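Local structure of outer membrane protein (Bartonella henselae, 2FI9) at residues A[101-104]-A[105-109]; A[110-113]-A[114-118]. The protein is of unknown function, a small single-chain member of the DUF498/DUF598 family named as an outer membrane protein. All blocks are in the same frame, centred on the assembly; numbering follows the deposited sequence.

Contact 1 of 2, residues A[101-104]-A[105-109]; sequences MSTG and AAVRT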
ATOM      1  N   MET A 101       4.302   8.987   0.427  1.00 29.46           N
ATOM      2  CA  MET A 101       4.091   9.925  -0.719  1.00 29.53           C
ATOM      3  C   MET A 101       2.564   9.952  -0.865  1.00 30.00           C
ATOM      4  O   MET A 101       1.862   9.116  -0.262  1.00 29.66           O
ATOM      5  CB  MET A 101       4.730   9.361  -2.019  1.00 29.38           C
ATOM      6  CG  MET A 101       4.333   7.878  -2.360  1.00 28.39           C
ATOM      7  SD  MET A 101       5.457   6.863  -3.392  1.00 25.67           S
ATOM      8  CE  MET A 101       6.783   6.559  -2.210  1.00 29.70           C
ATOM      9  N   SER A 102       2.041  10.891  -1.634  1.00 30.39           N
ATOM     10  CA  SER A 102       0.613  10.911  -1.917  1.00 30.88           C
ATOM     11  C   SER A 102       0.120   9.575  -2.486  1.00 31.09           C
ATOM     12  O   SER A 102       0.913   8.756  -3.008  1.00 31.40           O
ATOM     13  CB  SER A 102       0.304  12.027  -2.912  1.00 30.58           C
ATOM     14  OG  SER A 102       0.829  11.670  -4.178  1.00 29.12           O
ATOM     15  N   THR A 103      -1.185   9.330  -2.378  1.00 30.79           N
ATOM     16  CA  THR A 103      -1.765   8.094  -2.912  1.00 29.43           C
ATOM     17  C   THR A 103      -1.508   7.987  -4.417  1.00 30.12           C
ATOM     18  O   THR A 103      -1.154   6.919  -4.906  1.00 29.64           O
ATOM     19  CB  THR A 103      -3.254   7.955  -2.548  1.00 29.27           C
ATOM     20  OG1 THR A 103      -3.352   7.683  -1.150  1.00 29.16           O
ATOM     21  CG2 THR A 103      -3.951   6.776  -3.333  1.00 28.37           C
ATOM     22  N   GLY A 104      -1.637   9.102  -5.133  1.00 30.44           N
ATOM     23  CA  GLY A 104      -1.383   9.116  -6.590  1.00 31.06           C
ATOM     24  C   GLY A 104       0.034   8.665  -6.920  1.00 31.33           C
ATOM     25  O   GLY A 104       0.240   7.787  -7.748  1.00 31.46           O
ATOM     26  N   ALA A 105       1.005   9.260  -6.226  1.00 31.11           N
ATOM     27  CA  ALA A 105       2.415   8.947  -6.406  1.00 30.33           C
ATOM     28  C   ALA A 105       2.685   7.497  -6.051  1.00 30.58           C
ATOM     29  O   ALA A 105       3.444   6.831  -6.743  1.00 31.37           O
ATOM     30  CB  ALA A 105       3.282   9.872  -5.548  1.00 30.27           C
ATOM     31  N   ALA A 106       2.079   7.010  -4.974  1.00 29.89           N
ATOM     32  CA  ALA A 106       2.319   5.631  -4.556  1.00 31.06           C
ATOM     33  C   ALA A 106       1.796   4.645  -5.614  1.00 30.91           C
ATOM     34  O   ALA A 106       2.460   3.643  -5.946  1.00 31.53           O
ATOM     35  CB  ALA A 106       1.694   5.377  -3.203  1.00 30.52           C
ATOM     36  N   VAL A 107       0.610   4.925  -6.159  1.00 31.40           N
ATOM     37  CA  VAL A 107       0.059   4.079  -7.227  1.00 31.01           C
ATOM     38  C   VAL A 107       1.036   3.991  -8.402  1.00 31.62           C
ATOM     39  O   VAL A 107       1.349   2.885  -8.883  1.00 31.16           O
ATOM     40  CB  VAL A 107      -1.326   4.590  -7.743  1.00 31.22           C
ATOM     41  CG1 VAL A 107      -1.712   3.927  -9.094  1.00 30.03           C
ATOM     42  CG2 VAL A 107      -2.417   4.399  -6.670  1.00 30.63           C
ATOM     43  N   ARG A 108       1.518   5.149  -8.860  1.00 31.90           N
ATOM     44  CA  ARG A 108       2.354   5.203 -10.053  1.00 32.57           C
ATOM     45  C   ARG A 108       3.674   4.495  -9.824  1.00 33.05           C
ATOM     46  O   ARG A 108       4.138   3.770 -10.700  1.00 33.59           O
ATOM     47  CB  ARG A 108       2.591   6.647 -10.484  1.00 32.93           C
ATOM     48  CG  ARG A 108       1.352   7.302 -11.066  1.00 33.49           C
ATOM     49  CD  ARG A 108       1.645   8.708 -11.558  1.00 36.60           C
ATOM     50  NE  ARG A 108       1.957   9.643 -10.471  1.00 39.54           N
ATOM     51  CZ  ARG A 108       1.061  10.412  -9.850  1.00 40.12           C
ATOM     52  NH1 ARG A 108      -0.225  10.357 -10.185  1.00 41.80           N
ATOM     53  NH2 ARG A 108       1.452  11.238  -8.892  1.00 39.35           N
ATOM     54  N   THR A 109       4.231   4.671  -8.625  1.00 33.10           N
ATOM     55  CA  THR A 109       5.495   4.056  -8.224  1.00 33.72           C
ATOM     56  C   THR A 109       5.336   2.558  -8.017  1.00 33.40           C
ATOM     57  O   THR A 109       6.192   1.786  -8.451  1.00 33.48           O
ATOM     58  CB  THR A 109       6.081   4.681  -6.921  1.00 33.80           C
ATOM     59  OG1 THR A 109       6.212   6.099  -7.067  1.00 35.77           O
ATOM     60  CG2 THR A 109       7.445   4.105  -6.616  1.00 34.76           C
TER
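Ser-102 caps the start of helix 103-115 by turning its hydroxyl back over the first turn: OG accepts from Ala-105 N at 3.2 Å, with a nearly straight N-H...O angle of 162°. The hydroxyl reaches this amide because chi1 (70°) holds OG between the backbone N and the carbonyl carbon, and it also lies against Ala-105 CB. From the same residue, Ser-102 O takes the next amide, Ala-106 N, at 2.9 Å. The ladder continues with Val-107 N to Thr-103 O and Arg-108 N to Gly-104 O.

Just ahead of the cap, the side chain of Met-101 runs alongside the first turn, with Leu-73 of strand 71-75 also in contact. Its CB meets Ala-105 CB at 3.8 Å, CG rests on Ala-106, and SD lies 3.8 Å from Thr-109 OG1, one turn further on. That hydroxyl donates to Ala-105 O at 2.9 Å from above the carbonyl plane, while Thr-109 N comes from the opposite face, so two donors grip one oxygen. Arg-108 bends at chi3 (-68°) and folds back toward the N-terminal end, laying a face of its guanidinium over Gly-104 O, which sits 3.4 Å above the centre of that plane.

In the second shell, the backbone of Met-101 pairs with Ile-74 and Thr-76, and Thr-103 OG1 is hydrogen-bonded to Phe-125 O and Gly-77 N. Val-107 packs on Ile-18, Tyr-21 and Phe-26. The amides of Ala-105 and Ala-106 are thus met by Ser-102, and a cationic guanidinium lying over Gly-104 O would probably polarise that carbonyl.

Contact 2 of 2, residues A[110-113]-A[114-118]; sequences FNVL and LAEDR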
ATOM      1  N   PHE A 110       4.259   2.151  -7.338  1.00 32.98           N
ATOM      2  CA  PHE A 110       3.925   0.726  -7.211  1.00 31.83           C
ATOM      3  C   PHE A 110       3.858   0.026  -8.570  1.00 32.38           C
ATOM      4  O   PHE A 110       4.439  -1.046  -8.748  1.00 32.09           O
ATOM      5  CB  PHE A 110       2.599   0.522  -6.480  1.00 31.25           C
ATOM      6  CG  PHE A 110       2.173  -0.922  -6.400  1.00 31.80           C
ATOM      7  CD1 PHE A 110       2.802  -1.796  -5.514  1.00 31.23           C
ATOM      8  CD2 PHE A 110       1.164  -1.424  -7.238  1.00 30.79           C
ATOM      9  CE1 PHE A 110       2.426  -3.135  -5.435  1.00 30.58           C
ATOM     10  CE2 PHE A 110       0.773  -2.792  -7.165  1.00 30.88           C
ATOM     11  CZ  PHE A 110       1.404  -3.644  -6.268  1.00 31.43           C
ATOM     12  N   ASN A 111       3.138   0.624  -9.517  1.00 32.25           N
ATOM     13  CA  ASN A 111       2.970   0.024 -10.837  1.00 32.59           C
ATOM     14  C   ASN A 111       4.312  -0.205 -11.511  1.00 32.79           C
ATOM     15  O   ASN A 111       4.555  -1.281 -12.064  1.00 31.99           O
ATOM     16  CB  ASN A 111       2.058   0.886 -11.718  1.00 32.49           C
ATOM     17  CG  ASN A 111       0.600   0.795 -11.308  1.00 33.37           C
ATOM     18  OD1 ASN A 111       0.219  -0.044 -10.493  1.00 32.28           O
ATOM     19  ND2 ASN A 111      -0.231   1.645 -11.895  1.00 33.11           N
ATOM     20  N   VAL A 112       5.186   0.802 -11.430  1.00 32.71           N
ATOM     21  CA  VAL A 112       6.485   0.752 -12.082  1.00 33.01           C
ATOM     22  C   VAL A 112       7.343  -0.352 -11.460  1.00 32.85           C
ATOM     23  O   VAL A 112       7.874  -1.210 -12.178  1.00 33.53           O
ATOM     24  CB  VAL A 112       7.199   2.135 -12.028  1.00 33.65           C
ATOM     25  CG1 VAL A 112       8.699   1.982 -12.268  1.00 34.33           C
ATOM     26  CG2 VAL A 112       6.581   3.092 -13.059  1.00 33.15           C
ATOM     27  N   LEU A 113       7.441  -0.357 -10.134  1.00 32.08           N
ATOM     28  CA  LEU A 113       8.232  -1.359  -9.430  1.00 31.59           C
ATOM     29  C   LEU A 113       7.677  -2.773  -9.596  1.00 32.25           C
ATOM     30  O   LEU A 113       8.444  -3.746  -9.701  1.00 31.63           O
ATOM     31  CB  LEU A 113       8.349  -1.013  -7.946  1.00 32.00           C
ATOM     32  CG  LEU A 113       9.116   0.262  -7.589  1.00 30.12           C
ATOM     33  CD1 LEU A 113       8.985   0.496  -6.109  1.00 30.39           C
ATOM     34  CD2 LEU A 113      10.581   0.132  -7.978  1.00 29.84           C
ATOM     35  N   LEU A 114       6.351  -2.886  -9.624  1.00 32.64           N
ATOM     36  CA  LEU A 114       5.704  -4.174  -9.899  1.00 33.48           C
ATOM     37  C   LEU A 114       6.109  -4.736 -11.274  1.00 33.62           C
ATOM     38  O   LEU A 114       6.459  -5.918 -11.405  1.00 34.13           O
ATOM     39  CB  LEU A 114       4.177  -4.048  -9.785  1.00 33.09           C
ATOM     40  CG  LEU A 114       3.432  -5.376  -9.944  1.00 34.07           C
ATOM     41  CD1 LEU A 114       3.791  -6.341  -8.805  1.00 35.31           C
ATOM     42  CD2 LEU A 114       1.942  -5.117 -10.006  1.00 34.14           C
ATOM     43  N   ALA A 115       6.086  -3.870 -12.284  1.00 34.54           N
ATOM     44  CA  ALA A 115       6.494  -4.218 -13.645  1.00 34.69           C
ATOM     45  C   ALA A 115       7.962  -4.653 -13.730  1.00 35.16           C
ATOM     46  O   ALA A 115       8.337  -5.428 -14.613  1.00 34.55           O
ATOM     47  CB  ALA A 115       6.235  -3.045 -14.592  1.00 34.83           C
ATOM     48  N   GLU A 116       8.784  -4.137 -12.822  1.00 35.11           N
ATOM     49  CA  GLU A 116      10.194  -4.505 -12.734  1.00 35.91           C
ATOM     50  C   GLU A 116      10.427  -5.777 -11.902  1.00 36.11           C
ATOM     51  O   GLU A 116      11.575  -6.136 -11.640  1.00 35.94           O
ATOM     52  CB  GLU A 116      10.992  -3.358 -12.099  1.00 36.05           C
ATOM     53  CG  GLU A 116      11.287  -2.180 -12.999  1.00 36.07           C
ATOM     54  CD  GLU A 116      11.970  -1.028 -12.254  1.00 36.91           C
ATOM     55  OE1 GLU A 116      12.461  -1.210 -11.097  1.00 36.08           O
ATOM     56  OE2 GLU A 116      12.002   0.077 -12.842  1.00 38.61           O
ATOM     57  N   ASP A 117       9.351  -6.438 -11.475  1.00 36.25           N
ATOM     58  CA  ASP A 117       9.435  -7.643 -10.637  1.00 36.66           C
ATOM     59  C   ASP A 117      10.144  -7.439  -9.300  1.00 36.67           C
ATOM     60  O   ASP A 117      10.793  -8.350  -8.791  1.00 36.52           O
ATOM     61  CB  ASP A 117      10.095  -8.807 -11.401  1.00 37.52           C
ATOM     62  CG  ASP A 117       9.355  -9.165 -12.679  1.00 39.74           C
ATOM     63  OD1 ASP A 117       8.116  -9.343 -12.636  1.00 42.42           O
ATOM     64  OD2 ASP A 117      10.019  -9.264 -13.736  1.00 42.89           O
ATOM     65  N   ARG A 118      10.020  -6.244  -8.729  1.00 36.35           N
ATOM     66  CA  ARG A 118      10.589  -5.964  -7.403  1.00 36.42           C
ATOM     67  C   ARG A 118       9.645  -6.541  -6.353  1.00 35.30           C
ATOM     68  O   ARG A 118       8.431  -6.619  -6.590  1.00 34.36           O
ATOM     69  CB  ARG A 118      10.751  -4.457  -7.179  1.00 37.06           C
ATOM     70  CG  ARG A 118      11.338  -3.659  -8.366  1.00 41.19           C
ATOM     71  CD  ARG A 118      12.751  -4.100  -8.781  1.00 46.30           C
ATOM     72  NE  ARG A 118      13.665  -4.050  -7.642  1.00 49.82           N
ATOM     73  CZ  ARG A 118      14.300  -2.960  -7.222  1.00 52.92           C
ATOM     74  NH1 ARG A 118      15.091  -3.025  -6.160  1.00 52.83           N
ATOM     75  NH2 ARG A 118      14.140  -1.797  -7.847  1.00 55.51           N
TER
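A Schellman motif ends helix 103-115, with Asp-117, at positive phi (60°), as its C-prime residue. Its outer bond runs from Arg-118 N to Leu-113 O at 3.1 Å, and its inner one from Asp-117 N to Leu-114 O at 2.9 Å. Leu-113 O also receives a weak bond from Glu-116 N, whose better acceptor is Val-112 O. Before the turn the regular ladder persists, Leu-114 N to Phe-110 O and Ala-115 N to Asn-111 O.

Reversal of the chain brings Arg-118 back against Leu-113: CG lies 3.2 Å from Leu-113 O and 3.9 Å from Leu-113 CD2. Bends at chi2 and chi3 (-61° and -55°) then carry the guanidinium towards Glu-116, whose OE1 lies in its plane at the edge, in a long salt bridge of 3.7 Å to Arg-118 NH2. The extended Glu-116 chain runs alongside Val-112, placing OE2 near Val-112 CG1.

On the inner side Phe-110 and Leu-114 point the same way, side by side, with Leu-114 CD2 3.9 Å from Phe-110 CE2 and Leu-114 CB over a face of the ring. The ring reaches Leu-73, Val-120 and Ala-122 of the mixed five-stranded sheet, and Leu-114 touches Arg-15 and Pro-17. Asn-111 OD1 accepts from Ile-18 N, tying this turn to the start of strand 18-22. The carbonyls of Val-112, Leu-113 and Leu-114 are therefore met by amides of the turn, while the long pairing of Glu-116 with Arg-118 on the exposed side probably adds little more than mutual charge compensation.

Contacts 1 and 2 follow in series along one helix, and neither nests in nor crosses the other. The chain leaves strand 97-101, an outer strand of the mixed sheet, and contact 1 closes the turn that starts helix 103-115. Residues 110-118 follow directly; contact 2 ends the helix and turns the chain towards strand 120-124, which lies inside the same sheet. The centres of the two contacts are 13 Å apart. Between them they define both ends of the connection from 97-101 to 120-124, and the helix touches strand 18-22 of the small antiparallel sheet as well as strand 71-75, thereby joining the two sheets.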